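Local atomic coordinates of uncharacterized DUF364 family protein (Pyrococcus horikoshii, PDB entry 3NPG), a protein that is of unknown function but may bind or chelate heavy-metal ions and contains a Rossmann-like domain. Residues I119-N124 with V138-R143. Sequence-based numbering, arbitrary orientation.
Sequences IAIIGN and VYVFER
Tyr139 N donates to Ile119 O, and its carbonyl takes Ile121 N; Phe141 repeats the pattern between Ile121 O and Gly123 N. These four bonds, with N-H...O angles of 152° or more, define an in-register parallel ladder. The segment axes diverge by 18°, and helix 126-132 connects the strands as a beta-alpha-beta unit of the Rossmann-like sheet. On the face toward that helix, Ile121 CD1 reaches Val138 CG1 at 3.7 Å, the two side chains crossing at a slant, while Val129 and Leu132 pack on Ile121. On the other face Ala120 CB lies in the plane of the Phe141 ring, at its edge, 4.0 Å from CE2; helix 158-161 also touches this ring.

Beyond the ladder, Glu142 can be followed outward. CB leads to CG anti to the backbone N (chi1 -175°), and a bend at chi2 swings the carboxylate back toward the loop at Gly123 and Asn124. CD stands 3.8 Å from Asn124 N; OE1 accepts that N-H at 2.6 Å and lies 3.4 Å from Asn124 CB; OE2 turns to its own segment and the residue after it, accepting Asn144 N and, weakly, Arg143 N. With an alanine in place of Glu142, Asn124 N and Asn144 N would probably both lose their carboxylate acceptor, and the link between the two loop segments with it. Asn124 ND2 bonds to Leu147 O, while OD1 rests 3.8 Å from Val140 CG1.

Chemically, apolar packing secures both faces of the strand pair, whereas one buried carboxylate, its two oxygens held by three backbone N-H groups, one of them weakly, ties the Gly123-Asn124 loop to the residues 142-144 that follow the ladder.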
ATOM      1  N   ILE A 119      16.450  -9.868  20.310  1.00 26.78           N
ATOM      2  CA  ILE A 119      15.436 -10.648  19.611  1.00 26.13           C
ATOM      3  C   ILE A 119      15.001  -9.945  18.324  1.00 29.29           C
ATOM      4  O   ILE A 119      14.735  -8.743  18.338  1.00 29.68           O
ATOM      5  CB  ILE A 119      14.205 -10.936  20.550  1.00 29.40           C
ATOM      6  CG1 ILE A 119      14.636 -11.669  21.840  1.00 30.74           C
ATOM      7  CG2 ILE A 119      13.119 -11.720  19.813  1.00 29.18           C
ATOM      8  CD1 ILE A 119      13.561 -11.805  22.862  1.00 35.80           C
ATOM      9  N   ALA A 120      14.895 -10.703  17.218  1.00 24.88           N
ATOM     10  CA  ALA A 120      14.361 -10.182  15.964  1.00 24.24           C
ATOM     11  C   ALA A 120      12.973 -10.749  15.747  1.00 28.30           C
ATOM     12  O   ALA A 120      12.814 -11.969  15.676  1.00 28.09           O
ATOM     13  CB  ALA A 120      15.268 -10.557  14.803  1.00 24.90           C
ATOM     14  N   ILE A 121      11.947  -9.876  15.726  1.00 25.01           N
ATOM     15  CA  ILE A 121      10.565 -10.303  15.524  1.00 24.08           C
ATOM     16  C   ILE A 121      10.109  -9.984  14.102  1.00 28.94           C
ATOM     17  O   ILE A 121       9.978  -8.813  13.740  1.00 29.55           O
ATOM     18  CB  ILE A 121       9.611  -9.716  16.617  1.00 26.76           C
ATOM     19  CG1 ILE A 121       9.979 -10.256  18.018  1.00 27.24           C
ATOM     20  CG2 ILE A 121       8.138 -10.009  16.279  1.00 26.49           C
ATOM     21  CD1 ILE A 121       9.077  -9.727  19.177  1.00 38.16           C
ATOM     22  N   ILE A 122       9.932 -11.028  13.274  1.00 25.38           N
ATOM     23  CA  ILE A 122       9.475 -10.875  11.891  1.00 25.49           C
ATOM     24  C   ILE A 122       7.958 -11.053  11.841  1.00 31.26           C
ATOM     25  O   ILE A 122       7.443 -12.122  12.178  1.00 30.24           O
ATOM     26  CB  ILE A 122      10.231 -11.844  10.942  1.00 28.26           C
ATOM     27  CG1 ILE A 122      11.753 -11.573  10.988  1.00 29.12           C
ATOM     28  CG2 ILE A 122       9.699 -11.743   9.514  1.00 28.43           C
ATOM     29  CD1 ILE A 122      12.587 -12.795  11.015  1.00 35.59           C
ATOM     30  N   GLY A 123       7.263  -9.974  11.520  1.00 30.24           N
ATOM     31  CA  GLY A 123       5.812  -9.926  11.569  1.00 31.20           C
ATOM     32  C   GLY A 123       5.346  -9.273  12.852  1.00 37.94           C
ATOM     33  O   GLY A 123       5.664  -9.755  13.941  1.00 37.55           O
ATOM     34  N   ASN A 124       4.668  -8.121  12.739  1.00 36.92           N
ATOM     35  CA  ASN A 124       4.232  -7.362  13.906  1.00 38.25           C
ATOM     36  C   ASN A 124       3.127  -8.083  14.684  1.00 46.14           C
ATOM     37  O   ASN A 124       1.971  -8.133  14.241  1.00 46.81           O
ATOM     38  CB  ASN A 124       3.797  -5.948  13.510  1.00 37.71           C
ATOM     39  CG  ASN A 124       3.632  -5.000  14.683  1.00 52.61           C
ATOM     40  OD1 ASN A 124       4.155  -5.219  15.778  1.00 43.59           O
ATOM     41  ND2 ASN A 124       2.941  -3.903  14.457  1.00 45.43           N
ATOM     42  N   VAL A 138      14.520  -5.636  21.401  1.00 34.53           N
ATOM     43  CA  VAL A 138      13.680  -6.169  20.327  1.00 33.30           C
ATOM     44  C   VAL A 138      13.770  -5.344  19.029  1.00 37.19           C
ATOM     45  O   VAL A 138      13.811  -4.111  19.076  1.00 37.36           O
ATOM     46  CB  VAL A 138      12.207  -6.351  20.808  1.00 36.50           C
ATOM     47  CG1 VAL A 138      11.318  -6.867  19.688  1.00 35.64           C
ATOM     48  CG2 VAL A 138      12.137  -7.280  22.020  1.00 36.33           C
ATOM     49  N   TYR A 139      13.797  -6.042  17.866  1.00 32.74           N
ATOM     50  CA  TYR A 139      13.780  -5.426  16.536  1.00 32.00           C
ATOM     51  C   TYR A 139      12.620  -6.012  15.744  1.00 34.71           C
ATOM     52  O   TYR A 139      12.654  -7.195  15.392  1.00 33.71           O
ATOM     53  CB  TYR A 139      15.114  -5.675  15.796  1.00 33.25           C
ATOM     54  CG  TYR A 139      16.296  -4.967  16.419  1.00 35.28           C
ATOM     55  CD1 TYR A 139      17.038  -5.565  17.437  1.00 37.12           C
ATOM     56  CD2 TYR A 139      16.693  -3.713  15.976  1.00 36.89           C
ATOM     57  CE1 TYR A 139      18.120  -4.913  18.022  1.00 38.58           C
ATOM     58  CE2 TYR A 139      17.781  -3.054  16.548  1.00 38.84           C
ATOM     59  CZ  TYR A 139      18.491  -3.657  17.574  1.00 47.83           C
ATOM     60  OH  TYR A 139      19.564  -3.009  18.139  1.00 52.53           O
ATOM     61  N   VAL A 140      11.548  -5.218  15.539  1.00 30.94           N
ATOM     62  CA  VAL A 140      10.341  -5.693  14.843  1.00 29.62           C
ATOM     63  C   VAL A 140      10.381  -5.325  13.358  1.00 32.71           C
ATOM     64  O   VAL A 140      10.639  -4.171  13.019  1.00 32.91           O
ATOM     65  CB  VAL A 140       9.030  -5.198  15.532  1.00 33.07           C
ATOM     66  CG1 VAL A 140       7.810  -5.921  14.966  1.00 32.26           C
ATOM     67  CG2 VAL A 140       9.103  -5.382  17.040  1.00 32.81           C
ATOM     68  N   PHE A 141      10.126  -6.309  12.475  1.00 28.31           N
ATOM     69  CA  PHE A 141      10.125  -6.093  11.025  1.00 27.78           C
ATOM     70  C   PHE A 141       8.765  -6.411  10.441  1.00 29.72           C
ATOM     71  O   PHE A 141       8.254  -7.515  10.640  1.00 28.42           O
ATOM     72  CB  PHE A 141      11.211  -6.947  10.345  1.00 29.51           C
ATOM     73  CG  PHE A 141      12.589  -6.770  10.930  1.00 32.05           C
ATOM     74  CD1 PHE A 141      13.419  -5.739  10.502  1.00 36.19           C
ATOM     75  CD2 PHE A 141      13.066  -7.641  11.904  1.00 34.47           C
ATOM     76  CE1 PHE A 141      14.690  -5.570  11.051  1.00 37.65           C
ATOM     77  CE2 PHE A 141      14.336  -7.467  12.457  1.00 38.36           C
ATOM     78  CZ  PHE A 141      15.141  -6.434  12.025  1.00 37.12           C
ATOM     79  N   GLU A 142       8.167  -5.456   9.726  1.00 26.22           N
ATOM     80  CA  GLU A 142       6.860  -5.669   9.112  1.00 26.06           C
ATOM     81  C   GLU A 142       6.861  -5.279   7.633  1.00 30.25           C
ATOM     82  O   GLU A 142       7.351  -4.208   7.268  1.00 29.89           O
ATOM     83  CB  GLU A 142       5.751  -4.928   9.894  1.00 27.55           C
ATOM     84  CG  GLU A 142       4.339  -5.198   9.379  1.00 37.52           C
ATOM     85  CD  GLU A 142       3.935  -6.662   9.313  1.00 52.98           C
ATOM     86  OE1 GLU A 142       3.799  -7.291  10.384  1.00 36.41           O
ATOM     87  OE2 GLU A 142       3.700  -7.162   8.189  1.00 47.92           O
ATOM     88  N   ARG A 143       6.327  -6.161   6.788  1.00 27.09           N
ATOM     89  CA  ARG A 143       6.259  -5.951   5.350  1.00 27.73           C
ATOM     90  C   ARG A 143       4.923  -5.258   4.952  1.00 35.31           C
ATOM     91  O   ARG A 143       4.923  -4.382   4.087  1.00 35.67           O
ATOM     92  CB  ARG A 143       6.420  -7.297   4.620  1.00 24.79           C
ATOM     93  CG  ARG A 143       6.589  -7.167   3.132  1.00 29.56           C
ATOM     94  CD  ARG A 143       7.024  -8.467   2.504  1.00 27.17           C
ATOM     95  NE  ARG A 143       6.729  -8.490   1.072  1.00 34.25           N
ATOM     96  CZ  ARG A 143       7.543  -8.020   0.133  1.00 53.25           C
ATOM     97  NH1 ARG A 143       8.733  -7.534   0.461  1.00 43.35           N
ATOM     98  NH2 ARG A 143       7.196  -8.077  -1.144  1.00 45.22           N
TER